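Local coordinates for protein VAL-1 (Chlorella virus, PDB 3A0N) that probably cleaves alginate and related uronic-acid polysaccharides by beta-elimination, as a viral enzyme of polysaccharide lyase family 14, at residues 126-131 with 145-150; 91-96 with 115-120; 137-142 with 199-204; 150-155 with 195-200. One frame throughout, in Å; residues are numbered along the deposited sequence.

Contacts 1 and 2 are successive parts of one antiparallel sheet: strand 112-119 of contact 2 lies beside strand 125-130 of contact 1, joined by Y128 N to R116 O at 2.8 Å, and the centres of the two contacts are about 10 Å apart. Contact 4 continues from contact 1 through G150, and D127 O meets F151 N at 2.9 Å. Contacts 3 and 4, with centres about 13 Å apart, both use strand 195-202 of the other sheet and share L199 and K200. Contacts 1, 2 and 4 all reach the bound glucuronic acid, which is hydrogen-bonded by the backbone of G150 and the side chain of Q153. Contact 3 stands back from it, with the L142 side chain about 9 Å away.

Contact 1: 126-131 with 145-150; sequences IDYIYP and EGHGIG. With BDP (beta-D-glucopyranuronic acid), chain B.
I129 pairs with I149 and Y128 with G150 where strand 149-151 forms one margin of the seven-stranded antiparallel sheet, on the wall of the sugar-binding cleft. The hydrogen-bonded pair is defined by I129 N to I149 O at 2.9 Å and I149 N to I129 O at 2.8 Å, the second nearly straight at 167°. At the neighbouring non-hydrogen-bonded pair, G150 CA comes within 3.3 Å of D127 O, a CA-H...O contact across the strands. Beyond the strand end, a chi1 near 180° (-171°) lays the Y128 ring across toward the 147-148 loop and brings its OH to G148 N, which donates at 3.0 Å, bent to 141°. The Y130 ring takes G148 CA over one face, its CE1 lying 3.3 Å from that CA, and meets Y128 CE2 at its edge; Y130 OH is held by Y106 N outside the contact. H147 stands roughly at right angles to Y128, its ND1 making a weak bond to G148 O at 3.0 Å. The H147 ring turns an edge to the sugar acid, with CE1 3.4 Å from carboxylate oxygen O6B. The other carboxylate oxygen, O6A, receives G150 N at 2.9 Å. A main-chain N-H, fixed in direction by the strand pairing, thus meets the negative group, which is consistent with recognition of a uronate rather than a neutral sugar.

Contact 2: 91-96 with 115-120; sequences GKHGGT and NRIMWQ. With BDP (beta-D-glucopyranuronic acid), chain B.
The indole of W119 lies flat over G91: G91 CA sits 3.4 Å from the centroid of the six-membered ring and only 2° off its normal, a CH-pi contact. At the indole edge are K92 O, 3.3 Å from W119 CZ3, and the imidazole of H93, whose CD2 lies 3.7 Å from W119 CE3. These two rings meet rim to rim with planes 49° apart. With chi1 at 79°, W119 CG stands between its backbone N and carbonyl carbon, which swings the ring over the partner strand; outside the contact NE1 bonds F87 O, while H93 NE2 bonds Y81 OH. Strands 91-99 and 112-119 are neighbours in the seven-stranded antiparallel sheet, and a beta bulge between K92 and G95 shifts their register by one residue. I117 O accepts H93 N at 3.0 Å, whereas I117 N donates to G94 O, also at 3.0 Å. The buried G94 N finds no partner. On the other sheet face K92 NZ, fixed by G222 O, lies alongside M118, 3.7 Å from SD. M118 CE in turn lies 3.7 Å from hydroxyl O2 of the sugar, so M118 carries the packing of this strand pair to the ligand.

Contact 3: 137-142 with 199-204; sequences QKIPGL and LKRINW
Q137, just before a type II beta turn (I139 to L142), and I139, its first residue, pack against the end of strand 195-202, where R201 and I202 together face G186 as a G1 beta bulge. The tight part is a two-bond amide grip on the backbone of N203. Q137 NE2 donates to N203 O at 2.8 Å and 174°, and N203 N returns a bond to Q137 OE1 at 3.1 Å and 167°. Both donors lie in the acceptor's carbonyl plane on a lone pair. Bending Q137 at chi2 (-68°) turns its amide toward N203. Beside it, I139 CD1 packs on both I202 CG1, at 3.5 Å, and L199 CD1, at 3.9 Å, continuing the apolar layer of L142, F151 and I129. The outer side faces solvent and is less well defined: K138 CD runs over one face of the R201 guanidinium, and K138 NZ bonds L184 O weakly. The course of this lysine is doubtful, since its NZ lies implausibly near R201. Between the two parts one water accepts I139 N at 3.1 Å and donates to Q137 OE1 at 2.7 Å and to R201 O at 2.8 Å.

Contact 4: 150-155 with 195-200; sequences GFFQDD and KKEVLK. With BDP (beta-D-glucopyranuronic acid), chain B.
K195 NZ holds two partners: it donates to D155 O at 2.8 Å, in the carbonyl plane on a lone pair, and to a water at 2.7 Å. The same water donates to D155 OD1 at 2.6 Å and to E197 OE2 at 2.8 Å, so the water bridges the two carboxylates, and the ammonium reaches them only through it. The fully extended K195 chain, with CG anti to its backbone N, is what carries NZ across to the turn. The two carboxylates stack with nearly parallel planes, OD1 of D155 4.2 Å from OE2 of E197; the shared water and the nearby lysine would be expected to ease this like-charge approach.

Further in, the contact becomes apolar. F152, at positive phi (74°), opens the turn that D155 N closes on F152 O. This turn also serves the ligand, since Q153 NE2 donates to the sugar hydroxyl O4 at 3.1 Å. The F152 side chain slides past E197 in the opposite direction. E197 CB lies over the centre of the F152 ring, 3.6 Å from the centroid, while F151 CB covers the opposite face and L199 N sits at the edge. The neighbouring F151 ring receives L199 CD2 over its face, 3.7 Å from the centroid and 4° off the normal. Through these ring contacts F151, F152 and L199 close the gap between marginal strands of the two facing sheets, as in the jelly-roll beta sandwich of concanavalin-like polysaccharide lyases, where one sheet also carries the sugar cleft.

Contact 1: 126-131 with 145-150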
# COMPACT_ATOMS: atom_id res chain seq x y z
N ILE A 126 9.67 2.51 -0.95
CA ILE A 126 9.73 2.77 0.47
C ILE A 126 8.46 2.23 1.17
O ILE A 126 7.41 2.02 0.54
CB ILE A 126 9.81 4.27 0.80
CG1 ILE A 126 8.67 5.09 0.16
CG2 ILE A 126 11.17 4.84 0.40
CD1 ILE A 126 8.56 6.50 0.74
N ASP A 127 8.63 2.02 2.47
CA ASP A 127 7.50 1.83 3.37
C ASP A 127 6.99 3.21 3.75
O ASP A 127 7.80 4.11 4.04
CB ASP A 127 7.99 1.09 4.61
CG ASP A 127 6.90 0.58 5.51
OD1 ASP A 127 5.69 0.66 5.17
OD2 ASP A 127 7.28 0.08 6.60
N TYR A 128 5.69 3.47 3.75
CA TYR A 128 5.18 4.82 3.97
C TYR A 128 4.12 4.76 5.06
O TYR A 128 3.09 4.13 4.80
CB TYR A 128 4.63 5.32 2.64
CG TYR A 128 4.25 6.78 2.60
CD1 TYR A 128 5.23 7.76 2.78
CD2 TYR A 128 2.96 7.18 2.33
CE1 TYR A 128 4.87 9.11 2.73
CE2 TYR A 128 2.58 8.52 2.27
CZ TYR A 128 3.57 9.46 2.47
OH TYR A 128 3.21 10.80 2.41
N ILE A 129 4.35 5.35 6.22
CA ILE A 129 3.46 5.11 7.35
C ILE A 129 2.82 6.38 7.85
O ILE A 129 3.42 7.46 8.00
CB ILE A 129 4.30 4.50 8.52
CG1 ILE A 129 4.91 3.17 8.11
CG2 ILE A 129 3.49 4.40 9.79
CD1 ILE A 129 5.75 2.51 9.17
N TYR A 130 1.53 6.29 8.15
CA TYR A 130 0.81 7.32 8.89
C TYR A 130 0.56 6.79 10.29
O TYR A 130 -0.25 5.86 10.40
CB TYR A 130 -0.53 7.64 8.19
CG TYR A 130 -0.43 8.76 7.16
CD1 TYR A 130 0.19 8.57 5.94
CD2 TYR A 130 -0.98 10.00 7.45
CE1 TYR A 130 0.26 9.62 5.01
CE2 TYR A 130 -0.90 11.05 6.54
CZ TYR A 130 -0.28 10.83 5.33
OH TYR A 130 -0.22 11.90 4.44
N PRO A 131 1.20 7.26 11.35
CA PRO A 131 0.95 6.75 12.70
C PRO A 131 -0.23 7.47 13.31
O PRO A 131 -0.61 8.56 12.83
CB PRO A 131 2.25 7.12 13.42
CG PRO A 131 2.64 8.42 12.77
CD PRO A 131 2.21 8.34 11.31
N GLU A 145 2.17 14.19 12.00
CA GLU A 145 2.10 15.55 11.48
C GLU A 145 2.44 15.58 10.00
O GLU A 145 3.30 14.79 9.60
CB GLU A 145 3.08 16.42 12.26
CG GLU A 145 2.70 16.62 13.72
CD GLU A 145 3.34 15.60 14.63
OE1 GLU A 145 3.58 14.46 14.17
OE2 GLU A 145 3.60 15.93 15.80
N GLY A 146 1.81 16.45 9.20
CA GLY A 146 2.30 16.59 7.82
C GLY A 146 1.88 15.35 7.05
O GLY A 146 0.77 14.86 7.28
N HIS A 147 2.72 14.88 6.14
CA HIS A 147 2.26 13.69 5.39
C HIS A 147 2.90 12.47 6.03
O HIS A 147 3.41 12.55 7.14
CB HIS A 147 2.58 13.82 3.91
CG HIS A 147 4.01 14.18 3.64
ND1 HIS A 147 5.04 13.26 3.65
CD2 HIS A 147 4.58 15.37 3.33
CE1 HIS A 147 6.18 13.89 3.37
NE2 HIS A 147 5.93 15.16 3.17
N GLY A 148 2.92 11.36 5.30
CA GLY A 148 3.40 10.12 5.91
C GLY A 148 4.90 10.07 6.04
O GLY A 148 5.64 10.92 5.49
N ILE A 149 5.38 9.08 6.79
CA ILE A 149 6.82 8.98 7.10
C ILE A 149 7.40 7.84 6.30
O ILE A 149 6.86 6.71 6.34
CB ILE A 149 7.00 8.74 8.59
CG1 ILE A 149 6.21 9.73 9.46
CG2 ILE A 149 8.49 8.73 8.93
CD1 ILE A 149 6.52 11.18 9.17
N GLY A 150 8.48 8.04 5.55
CA GLY A 150 9.12 7.05 4.74
C GLY A 150 10.21 6.30 5.46
O GLY A 150 11.00 6.85 6.24
C1 BDP B . 7.43 10.93 0.32
C2 BDP B . 8.57 11.06 -0.69
C3 BDP B . 9.79 10.27 -0.18
C4 BDP B . 10.15 10.71 1.24
C5 BDP B . 8.93 10.57 2.15
C6 BDP B . 9.24 11.23 3.51
O2 BDP B . 8.14 10.49 -1.95
O3 BDP B . 10.87 10.54 -1.09
O4 BDP B . 11.26 9.96 1.76
O5 BDP B . 7.85 11.37 1.61
O6A BDP B . 9.47 10.51 4.51
O1 BDP B . 6.34 11.77 -0.12
O6B BDP B . 9.23 12.49 3.54

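Contact 2: 91-96 with 115-120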
# COMPACT_ATOMS: atom_id res chain seq x y z
N GLY A 91 5.07 7.56 -6.02
CA GLY A 91 3.62 7.44 -5.98
C GLY A 91 3.24 6.26 -5.08
O GLY A 91 4.12 5.62 -4.49
N LYS A 92 1.94 6.05 -4.98
CA LYS A 92 1.42 5.00 -4.10
C LYS A 92 1.01 3.74 -4.81
O LYS A 92 0.57 3.79 -5.96
CB LYS A 92 0.14 5.56 -3.43
CG LYS A 92 0.40 6.30 -2.15
CD LYS A 92 1.09 7.64 -2.44
CE LYS A 92 1.04 8.54 -1.22
NZ LYS A 92 1.81 9.79 -1.48
N HIS A 93 1.14 2.61 -4.12
CA HIS A 93 0.47 1.36 -4.51
C HIS A 93 -0.73 1.15 -3.60
O HIS A 93 -1.88 1.39 -4.00
CB HIS A 93 1.45 0.19 -4.42
CG HIS A 93 2.37 0.10 -5.60
ND1 HIS A 93 3.24 -0.93 -5.76
CD2 HIS A 93 2.55 0.92 -6.68
CE1 HIS A 93 3.94 -0.79 -6.87
NE2 HIS A 93 3.53 0.33 -7.45
N GLY A 94 -0.51 0.71 -2.37
CA GLY A 94 -1.57 0.46 -1.40
C GLY A 94 -0.98 -0.18 -0.16
O GLY A 94 0.25 -0.30 -0.04
N GLY A 95 -1.87 -0.59 0.75
CA GLY A 95 -1.35 -1.10 2.01
C GLY A 95 -2.50 -1.43 2.94
O GLY A 95 -3.68 -1.51 2.58
N THR A 96 -2.13 -1.53 4.18
CA THR A 96 -2.98 -2.00 5.27
C THR A 96 -3.38 -0.82 6.13
O THR A 96 -2.49 -0.04 6.50
CB THR A 96 -2.17 -3.04 6.07
OG1 THR A 96 -1.87 -4.12 5.19
CG2 THR A 96 -2.95 -3.62 7.24
N ASN A 115 -0.11 1.55 6.71
CA ASN A 115 1.17 1.02 6.30
C ASN A 115 1.11 0.76 4.82
O ASN A 115 0.47 -0.19 4.35
CB ASN A 115 1.44 -0.28 7.06
CG ASN A 115 2.88 -0.71 6.99
OD1 ASN A 115 3.76 0.11 6.70
ND2 ASN A 115 3.14 -1.99 7.21
N ARG A 116 1.76 1.59 4.00
CA ARG A 116 1.64 1.48 2.56
C ARG A 116 2.96 1.38 1.83
O ARG A 116 4.02 1.75 2.34
CB ARG A 116 0.88 2.71 1.99
CG ARG A 116 -0.58 2.75 2.39
CD ARG A 116 -1.31 3.91 1.72
NE ARG A 116 -0.95 5.17 2.35
CZ ARG A 116 -1.30 6.38 1.89
NH1 ARG A 116 -2.01 6.56 0.77
NH2 ARG A 116 -0.91 7.41 2.61
N ILE A 117 2.93 0.82 0.64
CA ILE A 117 4.02 0.86 -0.30
C ILE A 117 3.95 2.13 -1.16
O ILE A 117 2.88 2.42 -1.73
CB ILE A 117 3.97 -0.33 -1.25
CG1 ILE A 117 4.22 -1.66 -0.53
CG2 ILE A 117 4.92 -0.18 -2.44
CD1 ILE A 117 5.62 -1.84 0.03
N MET A 118 5.07 2.84 -1.25
CA MET A 118 5.23 3.84 -2.30
C MET A 118 6.36 3.47 -3.22
O MET A 118 7.35 2.88 -2.77
CB MET A 118 5.52 5.25 -1.76
CG MET A 118 4.35 6.01 -1.24
SD MET A 118 4.77 7.73 -0.83
CE MET A 118 5.12 8.41 -2.46
N TRP A 119 6.24 3.83 -4.51
CA TRP A 119 7.44 3.80 -5.35
C TRP A 119 8.08 5.19 -5.23
O TRP A 119 7.50 6.12 -4.67
CB TRP A 119 7.13 3.45 -6.78
CG TRP A 119 6.58 4.50 -7.71
CD1 TRP A 119 7.32 5.42 -8.42
CD2 TRP A 119 5.21 4.73 -8.04
NE1 TRP A 119 6.45 6.20 -9.16
CE2 TRP A 119 5.14 5.80 -8.95
CE3 TRP A 119 3.98 4.15 -7.66
CZ2 TRP A 119 3.97 6.29 -9.48
CZ3 TRP A 119 2.80 4.62 -8.18
CH2 TRP A 119 2.78 5.71 -9.09
N GLN A 120 9.31 5.20 -5.76
CA GLN A 120 10.11 6.42 -5.69
C GLN A 120 10.74 6.68 -7.05
O GLN A 120 10.57 5.92 -7.99
CB GLN A 120 11.24 6.30 -4.63
CG GLN A 120 10.61 6.06 -3.27
CD GLN A 120 10.10 7.31 -2.63
OE1 GLN A 120 8.93 7.75 -2.76
NE2 GLN A 120 10.99 7.96 -1.91
C1 BDP B . 7.43 10.93 0.32
C2 BDP B . 8.57 11.06 -0.69
C3 BDP B . 9.79 10.27 -0.18
C4 BDP B . 10.15 10.71 1.24
C5 BDP B . 8.93 10.57 2.15
C6 BDP B . 9.24 11.23 3.51
O2 BDP B . 8.14 10.49 -1.95
O3 BDP B . 10.87 10.54 -1.09
O4 BDP B . 11.26 9.96 1.76
O5 BDP B . 7.85 11.37 1.61
O6A BDP B . 9.47 10.51 4.51
O1 BDP B . 6.34 11.77 -0.12
O6B BDP B . 9.23 12.49 3.54

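Contact 3: 137-142 with 199-204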
# COMPACT_ATOMS: atom_id res chain seq x y z
N GLN A 137 5.59 7.35 20.18
CA GLN A 137 6.44 6.52 19.35
C GLN A 137 7.88 6.62 19.83
O GLN A 137 8.23 7.67 20.40
CB GLN A 137 6.35 6.98 17.89
CG GLN A 137 4.96 6.88 17.27
CD GLN A 137 4.46 5.46 17.07
OE1 GLN A 137 5.21 4.49 17.15
NE2 GLN A 137 3.15 5.41 16.82
N LYS A 138 8.76 5.63 19.63
CA LYS A 138 10.17 5.95 19.89
C LYS A 138 11.00 5.92 18.62
O LYS A 138 12.19 6.23 18.63
CB LYS A 138 10.79 4.99 20.90
CG LYS A 138 10.00 3.71 21.03
CD LYS A 138 10.57 2.53 20.25
CE LYS A 138 10.01 1.26 20.89
NZ LYS A 138 11.00 0.17 20.98
N ILE A 139 10.40 5.49 17.51
CA ILE A 139 11.19 5.44 16.28
C ILE A 139 11.39 6.88 15.84
O ILE A 139 10.46 7.69 15.74
CB ILE A 139 10.50 4.62 15.17
CG1 ILE A 139 10.41 3.15 15.53
CG2 ILE A 139 11.19 4.81 13.83
CD1 ILE A 139 9.33 2.38 14.78
N PRO A 140 12.63 7.28 15.58
CA PRO A 140 12.88 8.69 15.25
C PRO A 140 12.11 9.14 14.01
O PRO A 140 12.15 8.48 12.97
CB PRO A 140 14.37 8.74 14.93
CG PRO A 140 14.73 7.32 14.61
CD PRO A 140 13.86 6.48 15.52
N GLY A 141 11.42 10.27 14.17
CA GLY A 141 10.78 10.82 12.99
C GLY A 141 9.38 10.31 12.73
O GLY A 141 8.71 10.84 11.85
N LEU A 142 8.95 9.29 13.47
CA LEU A 142 7.59 8.78 13.30
C LEU A 142 6.58 9.64 14.06
O LEU A 142 6.18 9.38 15.19
CB LEU A 142 7.58 7.30 13.73
CG LEU A 142 6.27 6.57 13.41
CD1 LEU A 142 6.03 6.54 11.90
CD2 LEU A 142 6.30 5.14 13.90
N LEU A 199 11.06 -3.13 10.02
CA LEU A 199 11.01 -2.01 10.92
C LEU A 199 10.33 -2.48 12.20
O LEU A 199 9.17 -2.91 12.16
CB LEU A 199 10.27 -0.79 10.36
CG LEU A 199 10.12 0.35 11.36
CD1 LEU A 199 11.47 0.89 11.84
CD2 LEU A 199 9.29 1.50 10.80
N LYS A 200 11.01 -2.42 13.35
CA LYS A 200 10.35 -2.88 14.56
C LYS A 200 10.14 -1.72 15.51
O LYS A 200 10.70 -0.62 15.30
CB LYS A 200 11.18 -3.96 15.26
CG LYS A 200 11.54 -5.14 14.36
CD LYS A 200 11.96 -6.38 15.13
CE LYS A 200 12.54 -7.42 14.18
NZ LYS A 200 12.42 -8.82 14.71
N ARG A 201 9.35 -1.93 16.57
CA ARG A 201 9.13 -1.01 17.67
C ARG A 201 8.06 0.03 17.39
O ARG A 201 8.06 1.15 17.95
CB ARG A 201 10.46 -0.34 18.06
CG ARG A 201 11.60 -1.28 18.43
CD ARG A 201 12.93 -0.68 18.01
NE ARG A 201 13.11 0.68 18.53
CZ ARG A 201 13.14 1.79 17.82
NH1 ARG A 201 13.00 1.77 16.51
NH2 ARG A 201 13.30 2.96 18.43
N ILE A 202 7.08 -0.35 16.56
CA ILE A 202 6.01 0.58 16.25
C ILE A 202 4.79 0.51 17.16
O ILE A 202 4.35 -0.59 17.50
CB ILE A 202 5.53 0.29 14.80
CG1 ILE A 202 6.68 0.32 13.78
CG2 ILE A 202 4.41 1.23 14.38
CD1 ILE A 202 6.32 -0.38 12.48
N ASN A 203 4.18 1.63 17.54
CA ASN A 203 2.86 1.67 18.17
C ASN A 203 1.83 1.88 17.04
O ASN A 203 1.75 2.99 16.51
CB ASN A 203 2.70 2.75 19.23
CG ASN A 203 2.95 2.32 20.67
OD1 ASN A 203 2.98 3.19 21.56
ND2 ASN A 203 3.14 1.03 20.89
N TRP A 204 1.14 0.81 16.67
CA TRP A 204 0.20 0.84 15.54
C TRP A 204 -1.15 1.36 15.99
O TRP A 204 -1.88 1.94 15.20
CB TRP A 204 0.03 -0.56 14.93
CG TRP A 204 1.06 -0.86 13.89
CD1 TRP A 204 1.94 -1.92 13.90
CD2 TRP A 204 1.34 -0.12 12.68
NE1 TRP A 204 2.74 -1.90 12.79
CE2 TRP A 204 2.38 -0.79 12.04
CE3 TRP A 204 0.82 1.04 12.10
CZ2 TRP A 204 2.93 -0.37 10.83
CZ3 TRP A 204 1.35 1.48 10.89
CH2 TRP A 204 2.39 0.77 10.29
O HOH W 1 7.75 3.87 17.64

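Contact 4: 150-155 with 195-200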
# COMPACT_ATOMS: atom_id res chain seq x y z
N GLY A 150 8.48 8.04 5.55
CA GLY A 150 9.12 7.05 4.74
C GLY A 150 10.21 6.30 5.46
O GLY A 150 11.00 6.85 6.24
N PHE A 151 10.30 4.99 5.22
CA PHE A 151 11.38 4.12 5.66
C PHE A 151 11.92 3.31 4.48
O PHE A 151 11.22 3.05 3.50
CB PHE A 151 10.89 3.18 6.77
CG PHE A 151 10.43 3.94 8.01
CD1 PHE A 151 11.32 4.34 8.99
CD2 PHE A 151 9.11 4.30 8.20
CE1 PHE A 151 10.92 5.07 10.07
CE2 PHE A 151 8.70 5.03 9.30
CZ PHE A 151 9.61 5.41 10.26
N PHE A 152 13.18 2.91 4.61
CA PHE A 152 13.91 2.05 3.70
C PHE A 152 14.33 2.72 2.40
O PHE A 152 14.57 2.12 1.39
CB PHE A 152 13.15 0.73 3.34
CG PHE A 152 12.55 -0.00 4.54
CD1 PHE A 152 13.21 -0.13 5.74
CD2 PHE A 152 11.29 -0.58 4.42
CE1 PHE A 152 12.64 -0.82 6.81
CE2 PHE A 152 10.71 -1.27 5.47
CZ PHE A 152 11.38 -1.39 6.67
N GLN A 153 14.44 4.06 2.48
CA GLN A 153 14.89 4.80 1.31
C GLN A 153 16.21 4.30 0.73
O GLN A 153 16.35 4.23 -0.50
CB GLN A 153 15.10 6.28 1.67
CG GLN A 153 13.78 7.01 1.94
CD GLN A 153 13.39 7.01 3.40
OE1 GLN A 153 13.84 6.18 4.20
NE2 GLN A 153 12.52 7.96 3.73
N ASP A 154 17.19 3.97 1.59
CA ASP A 154 18.46 3.49 1.05
C ASP A 154 18.44 2.05 0.53
O ASP A 154 19.38 1.58 -0.12
CB ASP A 154 19.54 3.50 2.16
CG ASP A 154 19.98 4.86 2.62
OD1 ASP A 154 19.77 5.80 1.81
OD2 ASP A 154 20.53 5.02 3.74
N ASP A 155 17.39 1.31 0.89
CA ASP A 155 17.37 -0.13 0.86
C ASP A 155 16.76 -0.73 -0.40
O ASP A 155 16.99 -1.88 -0.78
CB ASP A 155 16.61 -0.69 2.08
CG ASP A 155 17.23 -0.20 3.37
OD1 ASP A 155 18.48 -0.26 3.50
OD2 ASP A 155 16.57 0.27 4.32
N LYS A 195 14.02 -9.26 -1.62
CA LYS A 195 14.78 -8.57 -0.60
C LYS A 195 13.84 -8.05 0.48
O LYS A 195 12.92 -7.29 0.13
CB LYS A 195 15.61 -7.37 -1.12
CG LYS A 195 16.28 -6.63 0.05
CD LYS A 195 17.15 -5.47 -0.43
CE LYS A 195 17.77 -4.71 0.75
NZ LYS A 195 18.83 -3.77 0.28
N LYS A 196 13.98 -8.39 1.74
CA LYS A 196 13.14 -7.98 2.84
C LYS A 196 13.84 -7.03 3.81
O LYS A 196 15.01 -7.27 4.17
CB LYS A 196 12.65 -9.25 3.56
CG LYS A 196 11.72 -8.98 4.74
CD LYS A 196 11.24 -10.34 5.28
CE LYS A 196 10.14 -10.19 6.31
NZ LYS A 196 9.41 -11.48 6.51
N GLU A 197 13.12 -5.95 4.17
CA GLU A 197 13.55 -5.05 5.20
C GLU A 197 12.46 -4.95 6.27
O GLU A 197 11.26 -4.90 5.91
CB GLU A 197 13.85 -3.65 4.63
CG GLU A 197 15.15 -3.63 3.81
CD GLU A 197 16.39 -3.92 4.64
OE1 GLU A 197 16.34 -3.81 5.89
OE2 GLU A 197 17.42 -4.24 4.02
N VAL A 198 12.82 -4.93 7.52
CA VAL A 198 11.94 -4.94 8.66
C VAL A 198 12.12 -3.70 9.52
O VAL A 198 13.25 -3.24 9.76
CB VAL A 198 12.20 -6.18 9.55
CG1 VAL A 198 11.15 -6.31 10.63
CG2 VAL A 198 12.24 -7.44 8.69
N LEU A 199 11.06 -3.13 10.02
CA LEU A 199 11.01 -2.01 10.92
C LEU A 199 10.33 -2.48 12.20
O LEU A 199 9.17 -2.91 12.16
CB LEU A 199 10.27 -0.79 10.36
CG LEU A 199 10.12 0.35 11.36
CD1 LEU A 199 11.47 0.89 11.84
CD2 LEU A 199 9.29 1.50 10.80
N LYS A 200 11.01 -2.42 13.35
CA LYS A 200 10.35 -2.88 14.56
C LYS A 200 10.14 -1.72 15.51
O LYS A 200 10.70 -0.62 15.30
CB LYS A 200 11.18 -3.96 15.26
CG LYS A 200 11.54 -5.14 14.36
CD LYS A 200 11.96 -6.38 15.13
CE LYS A 200 12.54 -7.42 14.18
NZ LYS A 200 12.42 -8.82 14.71
C1 BDP B . 7.43 10.93 0.32
C2 BDP B . 8.57 11.06 -0.69
C3 BDP B . 9.79 10.27 -0.18
C4 BDP B . 10.15 10.71 1.24
C5 BDP B . 8.93 10.57 2.15
C6 BDP B . 9.24 11.23 3.51
O2 BDP B . 8.14 10.49 -1.95
O3 BDP B . 10.87 10.54 -1.09
O4 BDP B . 11.26 9.96 1.76
O5 BDP B . 7.85 11.37 1.61
O6A BDP B . 9.47 10.51 4.51
O1 BDP B . 6.34 11.77 -0.12
O6B BDP B . 9.23 12.49 3.54
O HOH W 2 19.28 -2.62 2.67